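Local atomic coordinates of succinate dehydrogenase (Membrane anchor subunit) (Mycolicibacterium smegmatis, PDB entry 7D6V), a protein that forms the membrane anchor of a mycobacterial succinate dehydrogenase, holds a Rieske-type [2Fe-2S] cluster, binds ubiquinone-1 and probably passes electrons from succinate to quinone. Residues A58-D63 with A78-S83; Y66-Y71 with L253-I258; N153-F158 with C206-H211; W200-S205 with T238-F243. All blocks are in the same frame, centred on the assembly; numbering follows the deposited sequence.

The four contacts form two pairs; contacts 1 and 2 lie on the opposite side of the chain's centre from contact 3. Contacts 1 and 2, with centres 12 Å apart, share the small hairpin of strands 60-61 and 66-67; Val-61 N and Tyr-66 O, 2.9 Å apart, probably form one of its hydrogen bonds. Contacts 3 and 4, with centres 13 Å apart, both reach the iron-sulfur cluster, one through His-155 and Cys-206, the other through His-240. Helix 240-264 connects the pairs, since contacts 2 and 4 both use it, with centres 21 Å apart. Contact 1 lies far from the cluster, its centre 34 Å from that of contact 3, whose Ile-154 touches ubiquinone-1.

Contact 1: A58-D63 with A78-S83; sequences AYWVAD and ACAPGS
Tyr-59 and Trp-60 meet the loop 78-83 with their rings, at the place where the short antiparallel beta hairpin of strands 60-61 and 66-67 is packed against a type II beta turn running from Ala-80 to Ser-83. The hydroxyl of Tyr-59 is the polar link: Ala-80 N donates to Tyr-59 OH over 3.0 Å, with an N-H...O angle of 147°. Between the two aromatic side chains lies the methyl of Ala-80, whose CB is 3.6 Å from Trp-60 CD1 and 3.8 Å from Tyr-59 OH. The indole of Trp-60 is laid flat along the turn. Ser-83 rests on one of its faces, with OG over the CG-CD2 bond, toward the rim, and CA above the six-membered ring, 4.1 Å from its centroid in a CH-pi contact. The carbonyl carbon of Gly-82 lies over the same face, at the CZ2 end, and Ala-62 N is on the opposite face. A chi1 of 169° swings the indole away from the backbone N of Trp-60 and alongside the turn. In the second shell, the ring of Tyr-71 stacks on Tyr-59, while His-65 meets the indole with its plane nearly perpendicular. Gly-82, third residue of the turn, takes the positive phi (90°) usual there. The turn is closed at Ala-80 O, which accepts from Ser-83 N over 3.1 Å and from Ser-83 OG over 3.2 Å; both donors come to the same face of its carbonyl plane.

Contact 2: Y66-Y71 with L253-I258; sequences YLTPFY and LTDFYI
Leu-67 meets helix 240-264 through its backbone: its carbonyl O lies 3.7 Å from CD1 at the end of the Ile-258 side chain. Next in sequence, Thr-68 turns its two branches to different neighbours. The hydroxyl OG1 sits against the methyl CG2 of Ile-258, 3.3 Å away, the two side chains sliding past each other in opposite directions. The methyl CG2 of Thr-68, anti to its own backbone N when OG1 is at chi1 -58°, is directed instead at the carboxylate of Asp-255, 3.0 Å from OD1. The CA atoms of Thr-68 and Asp-255 are the nearest pair across the contact, 5.6 Å apart. Here the strand 66-67 of the small antiparallel hairpin gives way to a 3-10 turn at 69-70, and this exit from the hairpin is packed on a long helix of the membrane anchor. A looser touch follows, with Pro-69 CD 4.1 Å from Thr-254 CG2; Asn-195 of helix 188-204 adjoins both residues. Phe-70 then presents a ring edge to Asp-255, whose OD1 lies near the ring plane, closest to CD1, with the ring and carboxylate planes 45° apart. OD1 thus faces carbon atoms of Thr-68 and Phe-70, while the other oxygen of Asp-255, OD2, is taken by a salt bridge to Arg-52 NE of helix 33-55. Phe-70 packs on Phe-45 of that helix, and the backbone N-H of Tyr-71 donates to Thr-68 O, N to O 3.0 Å.

Contact 3: N153-F158 with C206-H211; sequences NIHRYF and CHSCRH. With FES (Fe2/s2 (inorganic) cluster), chain J.
The imidazole of His-155 holds an iron in its plane, at the ring edge, and Ser-208 OG approaches the same ring obliquely, 3.6 Å from CD2. The site is a Rieske-type [2Fe-2S] cluster set between the starts of helices 155-175 and 207-215. Here His-155 NE2, 2.5 Å from FE2, and Cys-206 SG bind the same iron; His-240 and Cys-114 bind the other. This one-histidine, one-cysteine split differs from the classic Rieske pattern, in which both histidines share an iron. A chi1 of -178° extends the His-155 ring inward to the metal, and ND1 is hydrogen-bonded to Thr-113 OG1, which together with the iron would hold the ring's rotation. Phe-110 lies beside the ring with its plane only slightly tilted.

Further along, the guanidinium of Arg-156 has His-211 ND1 over one face, with the two planes 36° apart and NH2 3.8 Å from His-211 CE1. Its charge is met from another chain: Asp-233, Asp-237 and Glu-229 of the iron-sulfur subunit form salt bridges with it. Glu-229 of that subunit also bonds to Ser-208 OG, tying both helix starts to the neighbouring chain. Ile-154, just before its helix, touches ubiquinone-1. On the cluster's sulfide S1 converge the edge of the His-207 ring and the backbone N of the same residue, with His-207 N 3.4 Å from S1.

Contact 4: W200-S205 with T238-F243; sequences WVYTLS and TRHMLF. With FES (Fe2/s2 (inorganic) cluster), chain J.
Tyr-202 and Phe-243 bring their CA atoms to 5.4 Å, and Ser-205 and His-240 theirs to 5.9 Å, where the end of helix 188-204 runs up against the start of helix 240-264. Away from the cluster, the methyl CG1 of Val-201 stands over the centre of the Phe-243 ring, 3.7 Å from its centroid in a CH-pi contact; the carbonyl of Arg-239 lies on the opposite face. Nearer the cluster, the Tyr-202 and His-240 rings are almost parallel, 7° apart, but slid so far that they barely overlap. Tyr-202 OH reaches to 3.4 Å from the sulfide S2. His-240 puts NE2 2.6 Å from FE1, which Cys-114 also binds. Its far nitrogen, ND1, donates to Ser-205 OG; the modelled separation is very short, and at this resolution its exact length carries little weight. Ser-205 O lies above one face of the imidazole, and the carbonyl of Tyr-202 lies near the ring plane, at CE1. Ser-205 OG in turn donates to Tyr-202 O over 3.1 Å, approaching from above the carbonyl plane. With NE2 on the iron, ND1 is the nitrogen left to donate; if the modelled contact is real, the serine links the imidazole to the end of helix 188-204 and would help to hold its rotation.

Contact 1: A58-D63 with A78-S83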
# COMPACT_ATOMS: atom_id res chain seq x y z
N ALA C 58 -7.13 -11.98 -58.81
CA ALA C 58 -8.19 -11.17 -58.20
C ALA C 58 -7.63 -10.28 -57.08
O ALA C 58 -8.03 -10.37 -55.92
CB ALA C 58 -9.34 -12.04 -57.70
N TYR C 59 -6.70 -9.41 -57.46
CA TYR C 59 -6.06 -8.52 -56.51
C TYR C 59 -5.89 -7.09 -57.01
O TYR C 59 -5.37 -6.26 -56.26
CB TYR C 59 -4.68 -9.09 -56.11
CG TYR C 59 -3.73 -9.26 -57.27
CD1 TYR C 59 -2.90 -8.23 -57.68
CD2 TYR C 59 -3.68 -10.46 -57.97
CE1 TYR C 59 -2.04 -8.39 -58.74
CE2 TYR C 59 -2.83 -10.62 -59.03
CZ TYR C 59 -2.01 -9.58 -59.42
OH TYR C 59 -1.15 -9.74 -60.48
N TRP C 60 -6.31 -6.78 -58.23
CA TRP C 60 -6.04 -5.49 -58.84
C TRP C 60 -7.24 -5.07 -59.68
O TRP C 60 -7.69 -5.83 -60.54
CB TRP C 60 -4.78 -5.56 -59.71
CG TRP C 60 -4.54 -4.38 -60.60
CD1 TRP C 60 -4.61 -4.36 -61.96
CD2 TRP C 60 -4.13 -3.07 -60.20
NE1 TRP C 60 -4.30 -3.11 -62.43
CE2 TRP C 60 -4.00 -2.30 -61.37
CE3 TRP C 60 -3.88 -2.46 -58.97
CZ2 TRP C 60 -3.63 -0.96 -61.34
CZ3 TRP C 60 -3.51 -1.14 -58.95
CH2 TRP C 60 -3.39 -0.40 -60.12
N VAL C 61 -7.75 -3.87 -59.42
CA VAL C 61 -8.77 -3.26 -60.26
C VAL C 61 -8.08 -2.24 -61.16
O VAL C 61 -7.54 -1.24 -60.68
CB VAL C 61 -9.88 -2.59 -59.43
CG1 VAL C 61 -11.05 -2.23 -60.32
CG2 VAL C 61 -10.32 -3.50 -58.31
N ALA C 62 -8.11 -2.50 -62.47
CA ALA C 62 -7.42 -1.63 -63.41
C ALA C 62 -8.08 -0.26 -63.52
O ALA C 62 -7.40 0.75 -63.71
CB ALA C 62 -7.34 -2.30 -64.78
N ASP C 63 -9.41 -0.22 -63.40
CA ASP C 63 -10.14 1.03 -63.62
C ASP C 63 -9.84 2.05 -62.53
O ASP C 63 -9.53 3.22 -62.82
CB ASP C 63 -11.63 0.76 -63.69
CG ASP C 63 -12.12 0.56 -65.11
OD1 ASP C 63 -13.33 0.68 -65.34
OD2 ASP C 63 -11.27 0.28 -65.99
N ALA C 78 5.05 -10.88 -64.01
CA ALA C 78 3.85 -11.68 -64.17
C ALA C 78 2.63 -11.01 -63.53
O ALA C 78 1.55 -11.60 -63.53
CB ALA C 78 4.05 -13.07 -63.56
N CYS C 79 2.80 -9.81 -63.00
CA CYS C 79 1.75 -9.09 -62.30
C CYS C 79 0.84 -8.37 -63.28
O CYS C 79 1.20 -8.13 -64.43
CB CYS C 79 2.37 -8.09 -61.32
SG CYS C 79 3.57 -8.83 -60.20
N ALA C 80 -0.36 -8.04 -62.81
CA ALA C 80 -1.33 -7.37 -63.65
C ALA C 80 -0.80 -6.01 -64.08
O ALA C 80 -0.10 -5.34 -63.31
CB ALA C 80 -2.66 -7.20 -62.90
N PRO C 81 -1.09 -5.57 -65.31
CA PRO C 81 -0.58 -4.28 -65.78
C PRO C 81 -1.01 -3.14 -64.88
O PRO C 81 -2.19 -3.00 -64.54
CB PRO C 81 -1.18 -4.16 -67.18
CG PRO C 81 -1.41 -5.56 -67.61
CD PRO C 81 -1.81 -6.30 -66.37
N GLY C 82 -0.04 -2.31 -64.49
CA GLY C 82 -0.28 -1.18 -63.63
C GLY C 82 -0.16 -1.46 -62.14
O GLY C 82 -0.22 -0.51 -61.35
N SER C 83 -0.00 -2.72 -61.74
CA SER C 83 0.09 -3.05 -60.33
C SER C 83 1.47 -2.79 -59.75
O SER C 83 1.60 -2.67 -58.53
CB SER C 83 -0.27 -4.52 -60.11
OG SER C 83 -1.57 -4.80 -60.57

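Contact 2: Y66-Y71 with L253-I258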
# COMPACT_ATOMS: atom_id res chain seq x y z
N TYR C 66 -7.08 -0.14 -57.66
CA TYR C 66 -7.22 -0.73 -56.34
C TYR C 66 -6.28 -1.92 -56.23
O TYR C 66 -6.29 -2.80 -57.10
CB TYR C 66 -8.65 -1.19 -56.09
CG TYR C 66 -9.66 -0.09 -55.90
CD1 TYR C 66 -9.28 1.16 -55.41
CD2 TYR C 66 -11.00 -0.30 -56.19
CE1 TYR C 66 -10.21 2.16 -55.24
CE2 TYR C 66 -11.93 0.70 -56.02
CZ TYR C 66 -11.54 1.92 -55.54
OH TYR C 66 -12.47 2.91 -55.37
N LEU C 67 -5.48 -1.95 -55.17
CA LEU C 67 -4.53 -3.03 -54.94
C LEU C 67 -4.66 -3.52 -53.51
O LEU C 67 -4.64 -2.72 -52.57
CB LEU C 67 -3.10 -2.57 -55.22
CG LEU C 67 -2.02 -3.64 -55.06
CD1 LEU C 67 -2.23 -4.77 -56.04
CD2 LEU C 67 -0.65 -3.02 -55.24
N THR C 68 -4.81 -4.83 -53.36
CA THR C 68 -4.90 -5.42 -52.04
C THR C 68 -3.59 -5.23 -51.29
O THR C 68 -2.51 -5.36 -51.88
CB THR C 68 -5.23 -6.91 -52.15
OG1 THR C 68 -6.46 -7.08 -52.86
CG2 THR C 68 -5.36 -7.52 -50.79
N PRO C 69 -3.63 -4.93 -49.99
CA PRO C 69 -2.39 -4.88 -49.20
C PRO C 69 -1.66 -6.21 -49.14
O PRO C 69 -0.44 -6.22 -48.92
CB PRO C 69 -2.87 -4.44 -47.81
CG PRO C 69 -4.16 -3.77 -48.05
CD PRO C 69 -4.79 -4.44 -49.22
N PHE C 70 -2.35 -7.34 -49.30
CA PHE C 70 -1.69 -8.64 -49.31
C PHE C 70 -0.90 -8.88 -50.59
O PHE C 70 -0.15 -9.86 -50.65
CB PHE C 70 -2.73 -9.75 -49.12
CG PHE C 70 -3.15 -9.93 -47.69
CD1 PHE C 70 -4.48 -10.12 -47.37
CD2 PHE C 70 -2.23 -9.92 -46.67
CE1 PHE C 70 -4.88 -10.29 -46.06
CE2 PHE C 70 -2.62 -10.09 -45.35
CZ PHE C 70 -3.95 -10.27 -45.05
N TYR C 71 -1.04 -8.01 -51.59
CA TYR C 71 -0.25 -8.08 -52.81
C TYR C 71 0.49 -6.77 -53.07
O TYR C 71 0.87 -6.50 -54.21
CB TYR C 71 -1.13 -8.40 -54.02
CG TYR C 71 -1.62 -9.82 -54.11
CD1 TYR C 71 -2.57 -10.30 -53.22
CD2 TYR C 71 -1.16 -10.68 -55.10
CE1 TYR C 71 -3.03 -11.60 -53.30
CE2 TYR C 71 -1.62 -11.97 -55.19
CZ TYR C 71 -2.55 -12.43 -54.28
OH TYR C 71 -3.01 -13.72 -54.36
N LEU C 253 -11.24 -7.64 -44.40
CA LEU C 253 -12.33 -7.03 -45.16
C LEU C 253 -11.83 -6.27 -46.39
O LEU C 253 -12.49 -6.28 -47.43
CB LEU C 253 -13.20 -6.13 -44.29
CG LEU C 253 -14.24 -6.77 -43.36
CD1 LEU C 253 -13.67 -7.50 -42.17
CD2 LEU C 253 -15.23 -5.71 -42.91
N THR C 254 -10.69 -5.60 -46.29
CA THR C 254 -10.14 -4.91 -47.45
C THR C 254 -9.83 -5.90 -48.57
O THR C 254 -10.22 -5.69 -49.73
CB THR C 254 -8.90 -4.12 -47.05
OG1 THR C 254 -9.17 -3.41 -45.83
CG2 THR C 254 -8.54 -3.11 -48.13
N ASP C 255 -9.15 -7.00 -48.23
CA ASP C 255 -8.92 -8.06 -49.21
C ASP C 255 -10.23 -8.57 -49.79
O ASP C 255 -10.35 -8.75 -51.01
CB ASP C 255 -8.15 -9.22 -48.59
CG ASP C 255 -7.48 -10.09 -49.63
OD1 ASP C 255 -6.24 -10.16 -49.68
OD2 ASP C 255 -8.20 -10.73 -50.42
N PHE C 256 -11.21 -8.86 -48.93
CA PHE C 256 -12.44 -9.48 -49.41
C PHE C 256 -13.17 -8.56 -50.38
O PHE C 256 -13.63 -9.01 -51.44
CB PHE C 256 -13.32 -9.85 -48.22
CG PHE C 256 -14.47 -10.74 -48.58
CD1 PHE C 256 -14.24 -12.00 -49.10
CD2 PHE C 256 -15.77 -10.32 -48.39
CE1 PHE C 256 -15.29 -12.82 -49.43
CE2 PHE C 256 -16.82 -11.14 -48.72
CZ PHE C 256 -16.58 -12.39 -49.24
N TYR C 257 -13.28 -7.28 -50.04
CA TYR C 257 -13.96 -6.33 -50.92
C TYR C 257 -13.22 -6.18 -52.24
O TYR C 257 -13.84 -6.18 -53.31
CB TYR C 257 -14.09 -4.97 -50.23
CG TYR C 257 -14.85 -3.96 -51.06
CD1 TYR C 257 -16.23 -3.89 -51.02
CD2 TYR C 257 -14.17 -3.10 -51.91
CE1 TYR C 257 -16.91 -2.98 -51.79
CE2 TYR C 257 -14.85 -2.19 -52.68
CZ TYR C 257 -16.22 -2.13 -52.62
OH TYR C 257 -16.90 -1.22 -53.38
N ILE C 258 -11.89 -6.04 -52.19
CA ILE C 258 -11.15 -5.85 -53.43
C ILE C 258 -11.27 -7.09 -54.31
O ILE C 258 -11.44 -6.98 -55.53
CB ILE C 258 -9.68 -5.50 -53.14
CG1 ILE C 258 -9.58 -4.11 -52.52
CG2 ILE C 258 -8.86 -5.53 -54.41
CD1 ILE C 258 -8.17 -3.64 -52.30

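Contact 3: N153-F158 with C206-H211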
# COMPACT_ATOMS: atom_id res chain seq x y z
N ASN C 153 13.94 -10.33 -29.28
CA ASN C 153 14.47 -9.03 -28.89
C ASN C 153 14.84 -8.15 -30.07
O ASN C 153 15.27 -7.01 -29.86
CB ASN C 153 15.68 -9.22 -27.98
CG ASN C 153 15.33 -9.83 -26.65
OD1 ASN C 153 14.71 -9.18 -25.80
ND2 ASN C 153 15.72 -11.08 -26.45
N ILE C 154 14.69 -8.63 -31.30
CA ILE C 154 14.97 -7.83 -32.48
C ILE C 154 13.68 -7.23 -33.06
O ILE C 154 13.64 -6.89 -34.24
CB ILE C 154 15.72 -8.64 -33.55
CG1 ILE C 154 14.89 -9.84 -34.00
CG2 ILE C 154 17.06 -9.10 -33.01
CD1 ILE C 154 15.57 -10.69 -35.03
N HIS C 155 12.64 -7.10 -32.24
CA HIS C 155 11.35 -6.63 -32.72
C HIS C 155 11.42 -5.22 -33.29
O HIS C 155 10.64 -4.88 -34.19
CB HIS C 155 10.33 -6.71 -31.60
CG HIS C 155 8.95 -6.29 -32.00
ND1 HIS C 155 8.30 -6.83 -33.09
CD2 HIS C 155 8.11 -5.37 -31.48
CE1 HIS C 155 7.11 -6.27 -33.21
NE2 HIS C 155 6.97 -5.38 -32.25
N ARG C 156 12.33 -4.38 -32.78
CA ARG C 156 12.40 -3.00 -33.26
C ARG C 156 12.80 -2.91 -34.73
O ARG C 156 12.40 -1.98 -35.43
CB ARG C 156 13.38 -2.21 -32.39
CG ARG C 156 14.77 -2.80 -32.30
CD ARG C 156 15.64 -2.04 -31.33
NE ARG C 156 15.23 -2.28 -29.95
CZ ARG C 156 15.93 -1.89 -28.89
NH1 ARG C 156 17.07 -1.24 -29.04
NH2 ARG C 156 15.48 -2.16 -27.67
N TYR C 157 13.56 -3.89 -35.22
CA TYR C 157 13.94 -3.86 -36.63
C TYR C 157 12.77 -4.22 -37.52
O TYR C 157 12.58 -3.63 -38.59
CB TYR C 157 15.13 -4.79 -36.86
CG TYR C 157 16.38 -4.26 -36.22
CD1 TYR C 157 17.32 -3.56 -36.97
CD2 TYR C 157 16.61 -4.41 -34.87
CE1 TYR C 157 18.45 -3.06 -36.39
CE2 TYR C 157 17.74 -3.92 -34.28
CZ TYR C 157 18.66 -3.24 -35.04
OH TYR C 157 19.79 -2.75 -34.45
N PHE C 158 11.94 -5.18 -37.09
CA PHE C 158 10.70 -5.43 -37.79
C PHE C 158 9.75 -4.25 -37.67
O PHE C 158 8.91 -4.04 -38.55
CB PHE C 158 10.06 -6.72 -37.28
CG PHE C 158 10.91 -7.93 -37.50
CD1 PHE C 158 11.28 -8.30 -38.78
CD2 PHE C 158 11.36 -8.69 -36.44
CE1 PHE C 158 12.07 -9.40 -39.00
CE2 PHE C 158 12.15 -9.80 -36.65
CZ PHE C 158 12.50 -10.15 -37.93
N CYS C 206 3.08 0.71 -31.11
CA CYS C 206 4.03 -0.35 -30.78
C CYS C 206 4.87 -0.04 -29.54
O CYS C 206 5.23 1.11 -29.30
CB CYS C 206 4.94 -0.65 -31.97
SG CYS C 206 6.51 -1.43 -31.53
N HIS C 207 5.17 -1.08 -28.76
CA HIS C 207 5.97 -0.93 -27.56
C HIS C 207 7.40 -0.51 -27.88
O HIS C 207 8.03 0.19 -27.09
CB HIS C 207 5.98 -2.23 -26.76
CG HIS C 207 4.81 -2.39 -25.85
ND1 HIS C 207 3.75 -3.23 -26.14
CD2 HIS C 207 4.53 -1.83 -24.65
CE1 HIS C 207 2.87 -3.17 -25.16
NE2 HIS C 207 3.31 -2.33 -24.25
N SER C 208 7.93 -0.95 -29.02
CA SER C 208 9.26 -0.51 -29.44
C SER C 208 9.24 0.95 -29.89
O SER C 208 10.22 1.66 -29.69
CB SER C 208 9.79 -1.40 -30.56
OG SER C 208 10.07 -2.70 -30.08
N CYS C 209 8.14 1.39 -30.50
CA CYS C 209 8.00 2.81 -30.83
C CYS C 209 8.00 3.67 -29.58
O CYS C 209 8.62 4.74 -29.55
CB CYS C 209 6.73 3.03 -31.64
SG CYS C 209 6.44 4.75 -32.12
N ARG C 210 7.31 3.22 -28.53
CA ARG C 210 7.29 3.95 -27.27
C ARG C 210 8.69 4.08 -26.69
O ARG C 210 9.06 5.15 -26.18
CB ARG C 210 6.37 3.24 -26.28
CG ARG C 210 5.97 4.06 -25.08
CD ARG C 210 5.21 3.20 -24.09
NE ARG C 210 4.84 3.94 -22.89
CZ ARG C 210 4.54 3.36 -21.73
NH1 ARG C 210 4.57 2.04 -21.62
NH2 ARG C 210 4.21 4.10 -20.69
N HIS C 211 9.48 3.01 -26.76
CA HIS C 211 10.85 3.05 -26.26
C HIS C 211 11.72 3.97 -27.11
O HIS C 211 12.50 4.76 -26.58
CB HIS C 211 11.41 1.64 -26.23
CG HIS C 211 12.86 1.56 -25.86
ND1 HIS C 211 13.84 1.33 -26.79
CD2 HIS C 211 13.48 1.68 -24.67
CE1 HIS C 211 15.02 1.31 -26.18
NE2 HIS C 211 14.82 1.52 -24.90
FE1 FES J . 3.17 -4.94 -30.73
FE2 FES J . 5.31 -3.58 -31.62
S1 FES J . 4.95 -4.35 -29.59
S2 FES J . 3.49 -4.10 -32.74

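Contact 4: W200-S205 with T238-F243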
# COMPACT_ATOMS: atom_id res chain seq x y z
N TRP C 200 -1.55 2.41 -39.53
CA TRP C 200 -0.65 3.40 -38.97
C TRP C 200 -0.83 3.52 -37.46
O TRP C 200 0.15 3.63 -36.72
CB TRP C 200 -0.86 4.76 -39.63
CG TRP C 200 -0.01 4.99 -40.83
CD1 TRP C 200 -0.44 5.28 -42.09
CD2 TRP C 200 1.42 4.99 -40.89
NE1 TRP C 200 0.63 5.44 -42.93
CE2 TRP C 200 1.79 5.27 -42.21
CE3 TRP C 200 2.43 4.77 -39.94
CZ2 TRP C 200 3.11 5.33 -42.62
CZ3 TRP C 200 3.74 4.83 -40.35
CH2 TRP C 200 4.07 5.11 -41.68
N VAL C 201 -2.08 3.50 -36.99
CA VAL C 201 -2.33 3.57 -35.55
C VAL C 201 -1.70 2.38 -34.84
O VAL C 201 -1.05 2.53 -33.80
CB VAL C 201 -3.84 3.66 -35.28
CG1 VAL C 201 -4.12 3.58 -33.79
CG2 VAL C 201 -4.41 4.94 -35.86
N TYR C 202 -1.89 1.18 -35.39
CA TYR C 202 -1.31 -0.01 -34.78
C TYR C 202 0.21 0.04 -34.78
O TYR C 202 0.85 -0.34 -33.79
CB TYR C 202 -1.81 -1.26 -35.50
CG TYR C 202 -1.08 -2.52 -35.10
CD1 TYR C 202 -1.19 -3.02 -33.81
CD2 TYR C 202 -0.27 -3.20 -36.00
CE1 TYR C 202 -0.52 -4.17 -33.43
CE2 TYR C 202 0.40 -4.34 -35.63
CZ TYR C 202 0.27 -4.82 -34.35
OH TYR C 202 0.94 -5.96 -33.98
N THR C 203 0.81 0.49 -35.88
CA THR C 203 2.26 0.58 -35.95
C THR C 203 2.81 1.61 -34.97
O THR C 203 3.87 1.40 -34.38
CB THR C 203 2.69 0.91 -37.38
OG1 THR C 203 2.04 0.02 -38.29
CG2 THR C 203 4.19 0.77 -37.54
N LEU C 204 2.11 2.73 -34.79
CA LEU C 204 2.59 3.77 -33.90
C LEU C 204 2.26 3.52 -32.44
O LEU C 204 2.80 4.21 -31.57
CB LEU C 204 2.03 5.13 -34.33
CG LEU C 204 2.50 5.65 -35.68
CD1 LEU C 204 1.99 7.06 -35.91
CD2 LEU C 204 4.01 5.59 -35.78
N SER C 205 1.39 2.56 -32.13
CA SER C 205 1.15 2.16 -30.75
C SER C 205 2.09 1.05 -30.29
O SER C 205 1.91 0.51 -29.20
CB SER C 205 -0.30 1.74 -30.56
OG SER C 205 -0.57 0.52 -31.22
N THR C 238 -1.79 2.24 -24.70
CA THR C 238 -2.73 1.65 -23.75
C THR C 238 -3.81 0.81 -24.43
O THR C 238 -4.40 -0.06 -23.78
CB THR C 238 -3.40 2.75 -22.91
OG1 THR C 238 -3.94 3.75 -23.78
CG2 THR C 238 -2.39 3.38 -21.98
N ARG C 239 -4.07 1.03 -25.72
CA ARG C 239 -5.07 0.30 -26.48
C ARG C 239 -4.45 -0.60 -27.54
O ARG C 239 -5.06 -0.85 -28.58
CB ARG C 239 -6.06 1.26 -27.13
CG ARG C 239 -6.92 2.09 -26.18
CD ARG C 239 -7.88 1.22 -25.38
NE ARG C 239 -7.29 0.68 -24.17
CZ ARG C 239 -7.84 -0.28 -23.44
NH1 ARG C 239 -8.99 -0.82 -23.81
NH2 ARG C 239 -7.23 -0.72 -22.34
N HIS C 240 -3.23 -1.08 -27.30
CA HIS C 240 -2.50 -1.82 -28.33
C HIS C 240 -3.12 -3.19 -28.59
O HIS C 240 -3.09 -3.67 -29.73
CB HIS C 240 -1.04 -1.97 -27.92
CG HIS C 240 -0.13 -2.32 -29.06
ND1 HIS C 240 -0.07 -1.59 -30.22
CD2 HIS C 240 0.75 -3.33 -29.21
CE1 HIS C 240 0.81 -2.13 -31.04
NE2 HIS C 240 1.32 -3.19 -30.45
N MET C 241 -3.66 -3.84 -27.56
CA MET C 241 -4.39 -5.09 -27.75
C MET C 241 -5.51 -4.94 -28.77
O MET C 241 -5.70 -5.81 -29.63
CB MET C 241 -4.97 -5.57 -26.42
CG MET C 241 -5.71 -6.89 -26.51
SD MET C 241 -6.36 -7.45 -24.93
CE MET C 241 -7.70 -6.28 -24.69
N LEU C 242 -6.27 -3.86 -28.68
CA LEU C 242 -7.45 -3.69 -29.52
C LEU C 242 -7.06 -3.44 -30.97
O LEU C 242 -7.69 -3.97 -31.89
CB LEU C 242 -8.31 -2.55 -28.98
CG LEU C 242 -9.66 -2.31 -29.64
CD1 LEU C 242 -10.68 -3.32 -29.13
CD2 LEU C 242 -10.13 -0.89 -29.38
N PHE C 243 -6.02 -2.63 -31.19
CA PHE C 243 -5.66 -2.25 -32.55
C PHE C 243 -5.13 -3.42 -33.35
O PHE C 243 -5.33 -3.47 -34.57
CB PHE C 243 -4.64 -1.11 -32.52
CG PHE C 243 -5.16 0.15 -31.89
CD1 PHE C 243 -6.47 0.56 -32.10
CD2 PHE C 243 -4.35 0.92 -31.07
CE1 PHE C 243 -6.95 1.71 -31.52
CE2 PHE C 243 -4.83 2.07 -30.48
CZ PHE C 243 -6.13 2.47 -30.71
FE1 FES J . 3.17 -4.94 -30.73
FE2 FES J . 5.31 -3.58 -31.62
S1 FES J . 4.95 -4.35 -29.59
S2 FES J . 3.49 -4.10 -32.74